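Long-range contacts in enoyl-[acyl-carrier-protein] reductase [FMN] (PDB 5GVH), which probably reduces enoyl groups carried on acyl-carrier protein in fatty-acid synthesis, using NADH and a bound FMN as the redox cofactor: residues F68-I73 with E89-V94; G171-G176 with V190-R195; T194-S199 with K288-I293. All blocks are in the same frame, centred on the assembly; numbering follows the deposited sequence.

All three contacts belong to one FMN-binding TIM barrel and all touch its cofactor, contact 1 at the pyrimidine end of the flavin, contacts 2 and 3 at the phosphate. Contact 1, first along the chain, pairs the neighbouring parallel strands 69-72 and 93-96. Contact 2 lies about 20 Å away between centres, where the loop after strand 167-170 meets strand 190-192 and the start of helix 194-197; it holds the phosphate. Contact 3 follows directly, sharing Thr194 and Arg195 with contact 2 at a centre distance of about 10 Å, and packs helix 194-197 against the beginning of helix 290-310. The sheet therefore connects contacts 1 and 2, while a short helix links phosphate site and C-terminal helix.

Contact 1. Residues F68-I73 with E89-V94; sequences FGVNII and EKVPVV. With FMN (flavin mononucleotide), chain C.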
loop_
_atom_site.group_PDB
_atom_site.type_symbol
_atom_site.label_atom_id
_atom_site.label_comp_id
_atom_site.label_asym_id
_atom_site.label_seq_id
_atom_site.Cartn_x
_atom_site.Cartn_y
_atom_site.Cartn_z
ATOM N N PHE A 68 -5.560 4.990 27.736
ATOM C CA PHE A 68 -6.455 4.329 26.797
ATOM C C PHE A 68 -7.168 5.415 26.009
ATOM O O PHE A 68 -7.089 6.601 26.339
ATOM C CB PHE A 68 -7.466 3.423 27.509
ATOM C CG PHE A 68 -8.473 4.176 28.358
ATOM C CD1 PHE A 68 -9.768 4.386 27.898
ATOM C CD2 PHE A 68 -8.118 4.673 29.606
ATOM C CE1 PHE A 68 -10.693 5.080 28.661
ATOM C CE2 PHE A 68 -9.039 5.364 30.389
ATOM C CZ PHE A 68 -10.331 5.567 29.918
ATOM N N GLY A 69 -7.879 4.998 24.962
ATOM C CA GLY A 69 -8.613 5.937 24.145
ATOM C C GLY A 69 -10.006 5.435 23.825
ATOM O O GLY A 69 -10.362 4.285 24.111
ATOM N N VAL A 70 -10.789 6.316 23.205
ATOM C CA VAL A 70 -12.121 5.972 22.721
ATOM C C VAL A 70 -12.229 6.422 21.273
ATOM O O VAL A 70 -11.742 7.504 20.922
ATOM C CB VAL A 70 -13.230 6.614 23.583
ATOM C CG1 VAL A 70 -14.610 6.387 22.963
ATOM C CG2 VAL A 70 -13.172 6.068 25.013
ATOM N N ASN A 71 -12.847 5.587 20.436
ATOM C CA ASN A 71 -13.055 5.880 19.021
ATOM C C ASN A 71 -14.519 6.217 18.758
ATOM O O ASN A 71 -15.407 5.436 19.110
ATOM C CB ASN A 71 -12.646 4.697 18.141
ATOM C CG ASN A 71 -13.019 4.906 16.667
ATOM O OD1 ASN A 71 -12.340 5.633 15.954
ATOM N ND2 ASN A 71 -14.100 4.273 16.219
ATOM N N ILE A 72 -14.760 7.352 18.100
ATOM C CA ILE A 72 -16.104 7.823 17.775
ATOM C C ILE A 72 -16.283 7.929 16.260
ATOM O O ILE A 72 -15.452 8.539 15.569
ATOM C CB ILE A 72 -16.385 9.182 18.436
ATOM C CG1 ILE A 72 -16.318 9.047 19.969
ATOM C CG2 ILE A 72 -17.733 9.704 17.956
ATOM C CD1 ILE A 72 -16.151 10.362 20.717
ATOM N N ILE A 73 -17.392 7.378 15.752
ATOM C CA ILE A 73 -17.781 7.540 14.350
ATOM C C ILE A 73 -18.588 8.828 14.194
ATOM O O ILE A 73 -19.686 8.954 14.749
ATOM C CB ILE A 73 -18.594 6.339 13.846
ATOM C CG1 ILE A 73 -17.989 5.037 14.336
ATOM C CG2 ILE A 73 -18.577 6.302 12.326
ATOM C CD1 ILE A 73 -16.607 4.826 13.827
ATOM N N GLU A 89 -15.925 11.931 31.472
ATOM C CA GLU A 89 -15.166 10.819 32.025
ATOM C C GLU A 89 -13.663 11.013 31.893
ATOM O O GLU A 89 -12.904 10.130 32.298
ATOM C CB GLU A 89 -15.590 9.494 31.390
ATOM C CG GLU A 89 -17.059 9.151 31.591
ATOM C CD GLU A 89 -17.495 9.241 33.061
ATOM O OE1 GLU A 89 -18.700 9.476 33.302
ATOM O OE2 GLU A 89 -16.639 9.101 33.972
ATOM N N LYS A 90 -13.231 12.161 31.370
ATOM C CA LYS A 90 -11.821 12.533 31.220
ATOM C C LYS A 90 -11.024 11.456 30.471
ATOM O O LYS A 90 -9.905 11.090 30.843
ATOM C CB LYS A 90 -11.191 12.883 32.582
ATOM C CG LYS A 90 -10.757 11.722 33.499
ATOM C CD LYS A 90 -9.910 12.184 34.698
ATOM C CE LYS A 90 -9.655 11.040 35.685
ATOM N NZ LYS A 90 -10.917 10.332 36.046
ATOM N N VAL A 91 -11.599 10.972 29.372
ATOM C CA VAL A 91 -10.894 9.983 28.543
ATOM C C VAL A 91 -9.587 10.588 28.034
ATOM O O VAL A 91 -9.584 11.726 27.523
ATOM C CB VAL A 91 -11.783 9.520 27.380
ATOM C CG1 VAL A 91 -10.951 8.787 26.326
ATOM C CG2 VAL A 91 -12.893 8.614 27.908
ATOM N N PRO A 92 -8.450 9.896 28.179
ATOM C CA PRO A 92 -7.161 10.533 27.848
ATOM C C PRO A 92 -6.982 10.835 26.370
ATOM O O PRO A 92 -6.418 11.886 26.029
ATOM C CB PRO A 92 -6.125 9.504 28.326
ATOM C CG PRO A 92 -6.859 8.557 29.201
ATOM C CD PRO A 92 -8.280 8.553 28.753
ATOM N N VAL A 93 -7.412 9.931 25.481
ATOM C CA VAL A 93 -7.216 10.066 24.039
ATOM C C VAL A 93 -8.524 9.730 23.331
ATOM O O VAL A 93 -9.143 8.691 23.596
ATOM C CB VAL A 93 -6.076 9.153 23.528
ATOM C CG1 VAL A 93 -5.878 9.306 22.017
ATOM C CG2 VAL A 93 -4.781 9.444 24.264
ATOM N N VAL A 94 -8.946 10.601 22.418
ATOM C CA VAL A 94 -10.113 10.343 21.582
ATOM C C VAL A 94 -9.646 10.154 20.143
ATOM O O VAL A 94 -8.858 10.955 19.628
ATOM C CB VAL A 94 -11.156 11.471 21.678
ATOM C CG1 VAL A 94 -12.127 11.403 20.514
ATOM C CG2 VAL A 94 -11.917 11.368 22.986
HETATM N N1 FMN C . -11.960 2.369 12.364
HETATM C C2 FMN C . -12.719 3.424 12.848
HETATM O O2 FMN C . -12.326 4.591 12.801
HETATM N N3 FMN C . -13.949 3.175 13.395
HETATM C C4 FMN C . -14.437 1.894 13.476
HETATM O O4 FMN C . -15.550 1.712 13.968
HETATM C C4A FMN C . -13.680 0.832 12.994
HETATM N N5 FMN C . -14.170 -0.456 13.073
HETATM C C5A FMN C . -13.410 -1.514 12.616
HETATM C C6 FMN C . -13.915 -2.806 12.720
HETATM C C7 FMN C . -13.174 -3.884 12.269
HETATM C C7M FMN C . -13.746 -5.267 12.387
HETATM C C8 FMN C . -11.913 -3.673 11.704
HETATM C C8M FMN C . -11.107 -4.837 11.199
HETATM C C9 FMN C . -11.404 -2.378 11.598
HETATM C C9A FMN C . -12.151 -1.288 12.056
HETATM N N10 FMN C . -11.659 0.012 11.969
HETATM C C10 FMN C . -12.427 1.071 12.432
HETATM C "C1'" FMN C . -10.300 0.269 11.377
HETATM C "C2'" FMN C . -9.234 0.079 12.454
HETATM O "O2'" FMN C . -9.372 1.087 13.428
HETATM C "C3'" FMN C . -7.819 0.174 11.899
HETATM O "O3'" FMN C . -7.576 1.514 11.528
HETATM C "C4'" FMN C . -7.587 -0.786 10.738
HETATM O "O4'" FMN C . -7.986 -2.070 11.152
HETATM C "C5'" FMN C . -6.111 -0.880 10.368
HETATM O "O5'" FMN C . -5.926 -1.872 9.372
HETATM P P FMN C . -5.412 -3.377 9.688
HETATM O O1P FMN C . -4.651 -3.876 8.470
HETATM O O2P FMN C . -4.525 -3.432 10.907
HETATM O O3P FMN C . -6.619 -4.269 9.862
#
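Gly69 pairs with Val93 and Val70 with Val94, their CA atoms 4.4 and 4.9 Å apart, as strands 69-72 and 93-96 run parallel like adjacent staves of the TIM barrel. Helix 79-88 connects them in a beta-alpha-beta unit. Val70 N donates to Val93 O, although that oxygen is less surely placed, and Val93 N makes a weak bond to Phe68 O. Just before the bridged pairs, Phe68 has CG between its backbone N and carbonyl carbon (chi1 67°), which swings the ring back to Pro92. The proline meets it over a face, CD lying 3.9 Å from the Phe68 ring centroid and 19° off the normal, a CH-pi contact. Val70 CG2 presses on Val91 CG1 at 3.7 Å, the two side chains crossing at about a right angle, and Cys86 of helix 79-88 covers both Val70 and Val94. Asn71 points away from the neighbouring strand, and its amide lies beside N3 and O2 of the flavin. Trimming it to an alanine would probably take the polar neighbour from that part of the pyrimidine ring and open a gap beside it. Further along the strand, Ile72 CD1 touches Val94 CG1 at 4.2 Å.

Contact 2. Residues G171-G176 with V190-R195; sequences GGIADG and VQMGTR. With FMN (flavin mononucleotide), chain C.
Ile173 lays its CG2 methyl over two residues of strand 190-192, 4.1 Å from Val190 CB and 4.0 Å from Met192 CG, crossing the methionine at about a right angle. With chi1 at -66° this methyl stands opposite the backbone N, on the side facing the strand. Met192 CG also lies against the Ile173 carbonyl oxygen, and SD runs on to Ala174 CA. Next along, Arg195 places CD beside Ala174 O; its guanidinium travels onward to Ala198 O.

No direct hydrogen bond joins the two segments; water and FMN do that work. One water accepts from Gly171 N and Ile173 N and bonds to Gln191 O and phosphate O2P, its protons being shared among several acceptors. A second accepts from Arg195 N at 2.8 Å and donates to Ile173 O and O2P. The phosphate is gripped directly too: Gly172 N reaches O1P at 168°, Gly193 N reaches O2P at 172°, and Thr194 sends both its N and its OG1 to O3P, OG1 at 2.5 Å. This is the phosphate-binding site found in many TIM barrels, at the C-terminal ends of the seventh and eighth strands. Positive phi at Gly171 and Gly172 suits only glycine well, and a CB on Gly193 would collide with FMN O4'. Asp175 caps helix 176-184 and salt-bridges Arg161 of the second subunit. The donors in this contact are uncharged amides, a hydroxyl and waters, so the phosphate's charge is probably offset by their dipoles, with help from the N-terminus of helix 194-197.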
loop_
_atom_site.group_PDB
_atom_site.type_symbol
_atom_site.label_atom_id
_atom_site.label_comp_id
_atom_site.label_asym_id
_atom_site.label_seq_id
_atom_site.Cartn_x
_atom_site.Cartn_y
_atom_site.Cartn_z
ATOM N N GLY A 171 -3.097 0.380 8.700
ATOM C CA GLY A 171 -3.461 -0.330 7.488
ATOM C C GLY A 171 -2.340 -1.179 6.921
ATOM O O GLY A 171 -1.372 -0.669 6.340
ATOM N N GLY A 172 -2.463 -2.492 7.098
ATOM C CA GLY A 172 -1.464 -3.422 6.620
ATOM C C GLY A 172 -0.333 -3.728 7.580
ATOM O O GLY A 172 0.582 -4.474 7.200
ATOM N N ILE A 173 -0.351 -3.182 8.809
ATOM C CA ILE A 173 0.722 -3.436 9.770
ATOM C C ILE A 173 0.341 -4.625 10.645
ATOM O O ILE A 173 -0.693 -4.603 11.331
ATOM C CB ILE A 173 1.027 -2.199 10.636
ATOM C CG1 ILE A 173 1.596 -1.045 9.813
ATOM C CG2 ILE A 173 2.086 -2.555 11.653
ATOM C CD1 ILE A 173 0.588 -0.026 9.355
ATOM N N ALA A 174 1.194 -5.657 10.644
ATOM C CA ALA A 174 0.902 -6.843 11.439
ATOM C C ALA A 174 2.120 -7.453 12.114
ATOM O O ALA A 174 1.969 -8.482 12.780
ATOM C CB ALA A 174 0.206 -7.901 10.568
ATOM N N ASP A 175 3.304 -6.859 11.998
ATOM C CA ASP A 175 4.515 -7.456 12.546
ATOM C C ASP A 175 5.580 -6.368 12.645
ATOM O O ASP A 175 5.339 -5.206 12.296
ATOM C CB ASP A 175 4.967 -8.652 11.689
ATOM C CG ASP A 175 5.051 -8.320 10.195
ATOM O OD1 ASP A 175 4.770 -9.213 9.360
ATOM O OD2 ASP A 175 5.421 -7.173 9.853
ATOM N N GLY A 176 6.772 -6.756 13.106
ATOM C CA GLY A 176 7.860 -5.804 13.265
ATOM C C GLY A 176 8.391 -5.210 11.971
ATOM O O GLY A 176 8.920 -4.092 11.975
ATOM N N VAL A 190 2.422 2.967 15.207
ATOM C CA VAL A 190 1.562 2.173 14.335
ATOM C C VAL A 190 0.257 1.849 15.046
ATOM O O VAL A 190 0.195 1.759 16.276
ATOM C CB VAL A 190 2.245 0.872 13.852
ATOM C CG1 VAL A 190 3.493 1.203 12.998
ATOM C CG2 VAL A 190 2.582 -0.052 15.018
ATOM N N GLN A 191 -0.802 1.699 14.251
ATOM C CA GLN A 191 -2.112 1.268 14.716
ATOM C C GLN A 191 -2.520 0.002 13.967
ATOM O O GLN A 191 -2.427 -0.059 12.733
ATOM C CB GLN A 191 -3.149 2.379 14.517
ATOM C CG GLN A 191 -4.595 1.901 14.556
ATOM C CD GLN A 191 -5.609 3.040 14.440
ATOM O OE1 GLN A 191 -5.773 3.818 15.370
ATOM N NE2 GLN A 191 -6.305 3.124 13.303
ATOM N N MET A 192 -2.965 -1.005 14.713
ATOM C CA MET A 192 -3.350 -2.294 14.157
ATOM C C MET A 192 -4.780 -2.617 14.563
ATOM O O MET A 192 -5.215 -2.284 15.671
ATOM C CB MET A 192 -2.406 -3.418 14.633
ATOM C CG MET A 192 -1.013 -3.376 14.012
ATOM S SD MET A 192 0.134 -4.631 14.630
ATOM C CE MET A 192 1.005 -3.652 15.835
ATOM N N GLY A 193 -5.514 -3.252 13.662
ATOM C CA GLY A 193 -6.836 -3.735 13.993
ATOM C C GLY A 193 -6.928 -5.236 13.845
ATOM O O GLY A 193 -7.147 -5.943 14.835
ATOM N N THR A 194 -6.740 -5.730 12.611
ATOM C CA THR A 194 -6.871 -7.160 12.331
ATOM C C THR A 194 -5.905 -7.988 13.172
ATOM O O THR A 194 -6.271 -9.059 13.660
ATOM C CB THR A 194 -6.654 -7.442 10.833
ATOM O OG1 THR A 194 -7.531 -6.625 10.039
ATOM C CG2 THR A 194 -6.929 -8.920 10.496
ATOM N N ARG A 195 -4.665 -7.516 13.348
ATOM C CA ARG A 195 -3.714 -8.238 14.194
ATOM C C ARG A 195 -4.209 -8.373 15.641
ATOM O O ARG A 195 -3.919 -9.375 16.306
ATOM C CB ARG A 195 -2.351 -7.541 14.149
ATOM C CG ARG A 195 -1.311 -8.031 15.153
ATOM C CD ARG A 195 -0.779 -9.423 14.839
ATOM N NE ARG A 195 -1.713 -10.479 15.214
ATOM C CZ ARG A 195 -1.418 -11.774 15.215
ATOM N NH1 ARG A 195 -0.201 -12.179 14.867
ATOM N NH2 ARG A 195 -2.336 -12.664 15.568
HETATM N N1 FMN C . -11.960 2.369 12.364
HETATM C C2 FMN C . -12.719 3.424 12.848
HETATM O O2 FMN C . -12.326 4.591 12.801
HETATM N N3 FMN C . -13.949 3.175 13.395
HETATM C C4 FMN C . -14.437 1.894 13.476
HETATM O O4 FMN C . -15.550 1.712 13.968
HETATM C C4A FMN C . -13.680 0.832 12.994
HETATM N N5 FMN C . -14.170 -0.456 13.073
HETATM C C5A FMN C . -13.410 -1.514 12.616
HETATM C C6 FMN C . -13.915 -2.806 12.720
HETATM C C7 FMN C . -13.174 -3.884 12.269
HETATM C C7M FMN C . -13.746 -5.267 12.387
HETATM C C8 FMN C . -11.913 -3.673 11.704
HETATM C C8M FMN C . -11.107 -4.837 11.199
HETATM C C9 FMN C . -11.404 -2.378 11.598
HETATM C C9A FMN C . -12.151 -1.288 12.056
HETATM N N10 FMN C . -11.659 0.012 11.969
HETATM C C10 FMN C . -12.427 1.071 12.432
HETATM C "C1'" FMN C . -10.300 0.269 11.377
HETATM C "C2'" FMN C . -9.234 0.079 12.454
HETATM O "O2'" FMN C . -9.372 1.087 13.428
HETATM C "C3'" FMN C . -7.819 0.174 11.899
HETATM O "O3'" FMN C . -7.576 1.514 11.528
HETATM C "C4'" FMN C . -7.587 -0.786 10.738
HETATM O "O4'" FMN C . -7.986 -2.070 11.152
HETATM C "C5'" FMN C . -6.111 -0.880 10.368
HETATM O "O5'" FMN C . -5.926 -1.872 9.372
HETATM P P FMN C . -5.412 -3.377 9.688
HETATM O O1P FMN C . -4.651 -3.876 8.470
HETATM O O2P FMN C . -4.525 -3.432 10.907
HETATM O O3P FMN C . -6.619 -4.269 9.862
HETATM O O HOH W 1 -2.390 -1.738 10.497
HETATM O O HOH W 2 -3.430 -5.673 11.609
#

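Contact 3. Residues T194-S199 with K288-I293; sequences TRFVAS and KPVKQI. With FMN (flavin mononucleotide), chain C.
Ile293 directs its CB toward helix 194-197, the short helix that follows the last strand of the TIM barrel, and so seats the start of the long C-terminal helix 290-310 against it. From CB the side chain divides. The CG2 branch, opposite the backbone N (chi1 -62°), rests on the aliphatic part of Arg195, 3.7 Å from its CG, and also touches Phe196 CE2. The other branch runs through CG1 to CD1, which lies over one face of the Arg195 guanidinium and meets Ser199 CB at 3.8 Å and Arg195 O at 3.7 Å.

Bends at chi2 and chi3 turn Arg195 along its own helix toward the residue just past its C-terminal end, where NH2 donates to Ala198 O at 2.8 Å, the oxygen lying 20° out of the guanidinium plane; Glu286 O takes a second bond from NH2. Its NE, by contrast, is buried with no partner in the model. The Lys288 side chain crosses that of Arg195 at about a right angle, CD 3.4 Å from Arg195 NH1, while its ammonium group forms a salt bridge with Asp296; NZ stays 5.5 Å from Arg195 NH1, which probably limits the repulsion between the like charges. Phe196 and Val290 also cross, CE2 touching CG1. Ser199 CB and OG both lean on Val290 CG2, and OG donates a 2.7 Å hydrogen bond to Phe196 O, approaching from above the carbonyl plane.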
loop_
_atom_site.group_PDB
_atom_site.type_symbol
_atom_site.label_atom_id
_atom_site.label_comp_id
_atom_site.label_asym_id
_atom_site.label_seq_id
_atom_site.Cartn_x
_atom_site.Cartn_y
_atom_site.Cartn_z
ATOM N N THR A 194 -6.740 -5.730 12.611
ATOM C CA THR A 194 -6.871 -7.160 12.331
ATOM C C THR A 194 -5.905 -7.988 13.172
ATOM O O THR A 194 -6.271 -9.059 13.660
ATOM C CB THR A 194 -6.654 -7.442 10.833
ATOM O OG1 THR A 194 -7.531 -6.625 10.039
ATOM C CG2 THR A 194 -6.929 -8.920 10.496
ATOM N N ARG A 195 -4.665 -7.516 13.348
ATOM C CA ARG A 195 -3.714 -8.238 14.194
ATOM C C ARG A 195 -4.209 -8.373 15.641
ATOM O O ARG A 195 -3.919 -9.375 16.306
ATOM C CB ARG A 195 -2.351 -7.541 14.149
ATOM C CG ARG A 195 -1.311 -8.031 15.153
ATOM C CD ARG A 195 -0.779 -9.423 14.839
ATOM N NE ARG A 195 -1.713 -10.479 15.214
ATOM C CZ ARG A 195 -1.418 -11.774 15.215
ATOM N NH1 ARG A 195 -0.201 -12.179 14.867
ATOM N NH2 ARG A 195 -2.336 -12.664 15.568
ATOM N N PHE A 196 -4.959 -7.395 16.148
ATOM C CA PHE A 196 -5.444 -7.468 17.527
ATOM C C PHE A 196 -6.787 -8.175 17.660
ATOM O O PHE A 196 -7.155 -8.564 18.770
ATOM C CB PHE A 196 -5.545 -6.066 18.139
ATOM C CG PHE A 196 -4.222 -5.518 18.661
ATOM C CD1 PHE A 196 -3.866 -4.189 18.437
ATOM C CD2 PHE A 196 -3.357 -6.321 19.396
ATOM C CE1 PHE A 196 -2.668 -3.671 18.926
ATOM C CE2 PHE A 196 -2.152 -5.809 19.878
ATOM C CZ PHE A 196 -1.807 -4.481 19.638
ATOM N N VAL A 197 -7.537 -8.338 16.571
ATOM C CA VAL A 197 -8.692 -9.230 16.611
ATOM C C VAL A 197 -8.227 -10.678 16.747
ATOM O O VAL A 197 -8.877 -11.498 17.408
ATOM C CB VAL A 197 -9.569 -9.028 15.358
ATOM C CG1 VAL A 197 -10.776 -9.979 15.361
ATOM C CG2 VAL A 197 -10.019 -7.570 15.236
ATOM N N ALA A 198 -7.089 -11.010 16.127
ATOM C CA ALA A 198 -6.543 -12.369 16.134
ATOM C C ALA A 198 -5.686 -12.603 17.384
ATOM O O ALA A 198 -4.535 -13.039 17.324
ATOM C CB ALA A 198 -5.747 -12.622 14.858
ATOM N N SER A 199 -6.279 -12.294 18.533
ATOM C CA SER A 199 -5.630 -12.456 19.825
ATOM C C SER A 199 -6.554 -13.232 20.749
ATOM O O SER A 199 -7.777 -13.208 20.584
ATOM C CB SER A 199 -5.283 -11.111 20.460
ATOM O OG SER A 199 -6.464 -10.376 20.715
ATOM N N LYS A 288 -2.427 -15.232 19.098
ATOM C CA LYS A 288 -1.433 -14.991 20.132
ATOM C C LYS A 288 -2.014 -14.084 21.207
ATOM O O LYS A 288 -2.913 -13.293 20.922
ATOM C CB LYS A 288 -0.171 -14.348 19.533
ATOM C CG LYS A 288 0.390 -15.116 18.344
ATOM C CD LYS A 288 1.096 -14.203 17.341
ATOM C CE LYS A 288 2.319 -13.529 17.956
ATOM N NZ LYS A 288 3.361 -14.510 18.380
ATOM N N PRO A 289 -1.541 -14.187 22.452
ATOM C CA PRO A 289 -1.966 -13.224 23.474
ATOM C C PRO A 289 -1.441 -11.836 23.156
ATOM O O PRO A 289 -0.391 -11.674 22.532
ATOM C CB PRO A 289 -1.352 -13.774 24.767
ATOM C CG PRO A 289 -0.256 -14.664 24.321
ATOM C CD PRO A 289 -0.709 -15.255 23.026
ATOM N N VAL A 290 -2.179 -10.822 23.609
ATOM C CA VAL A 290 -1.878 -9.456 23.196
ATOM C C VAL A 290 -0.457 -9.063 23.585
ATOM O O VAL A 290 0.262 -8.437 22.797
ATOM C CB VAL A 290 -2.923 -8.482 23.767
ATOM C CG1 VAL A 290 -2.383 -7.060 23.773
ATOM C CG2 VAL A 290 -4.193 -8.554 22.931
ATOM N N LYS A 291 -0.015 -9.436 24.786
ATOM C CA LYS A 291 1.326 -9.029 25.196
ATOM C C LYS A 291 2.391 -9.694 24.333
ATOM O O LYS A 291 3.412 -9.078 24.011
ATOM C CB LYS A 291 1.569 -9.339 26.672
ATOM C CG LYS A 291 2.970 -8.911 27.125
ATOM C CD LYS A 291 3.070 -8.744 28.628
ATOM C CE LYS A 291 3.734 -9.957 29.257
ATOM N NZ LYS A 291 5.098 -10.218 28.706
ATOM N N GLN A 292 2.167 -10.951 23.949
ATOM C CA GLN A 292 3.119 -11.646 23.091
ATOM C C GLN A 292 3.210 -10.980 21.722
ATOM O O GLN A 292 4.301 -10.851 21.155
ATOM C CB GLN A 292 2.709 -13.110 22.960
ATOM C CG GLN A 292 3.317 -13.822 21.780
ATOM C CD GLN A 292 3.483 -15.300 22.033
ATOM O OE1 GLN A 292 4.262 -15.701 22.897
ATOM N NE2 GLN A 292 2.751 -16.122 21.288
ATOM N N ILE A 293 2.066 -10.552 21.182
ATOM C CA ILE A 293 2.037 -9.832 19.911
ATOM C C ILE A 293 2.934 -8.601 19.976
ATOM O O ILE A 293 3.769 -8.369 19.091
ATOM C CB ILE A 293 0.589 -9.451 19.559
ATOM C CG1 ILE A 293 -0.268 -10.709 19.389
ATOM C CG2 ILE A 293 0.550 -8.597 18.312
ATOM C CD1 ILE A 293 -1.728 -10.418 19.157
HETATM N N1 FMN C . -11.960 2.369 12.364
HETATM C C2 FMN C . -12.719 3.424 12.848
HETATM O O2 FMN C . -12.326 4.591 12.801
HETATM N N3 FMN C . -13.949 3.175 13.395
HETATM C C4 FMN C . -14.437 1.894 13.476
HETATM O O4 FMN C . -15.550 1.712 13.968
HETATM C C4A FMN C . -13.680 0.832 12.994
HETATM N N5 FMN C . -14.170 -0.456 13.073
HETATM C C5A FMN C . -13.410 -1.514 12.616
HETATM C C6 FMN C . -13.915 -2.806 12.720
HETATM C C7 FMN C . -13.174 -3.884 12.269
HETATM C C7M FMN C . -13.746 -5.267 12.387
HETATM C C8 FMN C . -11.913 -3.673 11.704
HETATM C C8M FMN C . -11.107 -4.837 11.199
HETATM C C9 FMN C . -11.404 -2.378 11.598
HETATM C C9A FMN C . -12.151 -1.288 12.056
HETATM N N10 FMN C . -11.659 0.012 11.969
HETATM C C10 FMN C . -12.427 1.071 12.432
HETATM C "C1'" FMN C . -10.300 0.269 11.377
HETATM C "C2'" FMN C . -9.234 0.079 12.454
HETATM O "O2'" FMN C . -9.372 1.087 13.428
HETATM C "C3'" FMN C . -7.819 0.174 11.899
HETATM O "O3'" FMN C . -7.576 1.514 11.528
HETATM C "C4'" FMN C . -7.587 -0.786 10.738
HETATM O "O4'" FMN C . -7.986 -2.070 11.152
HETATM C "C5'" FMN C . -6.111 -0.880 10.368
HETATM O "O5'" FMN C . -5.926 -1.872 9.372
HETATM P P FMN C . -5.412 -3.377 9.688
HETATM O O1P FMN C . -4.651 -3.876 8.470
HETATM O O2P FMN C . -4.525 -3.432 10.907
HETATM O O3P FMN C . -6.619 -4.269 9.862
#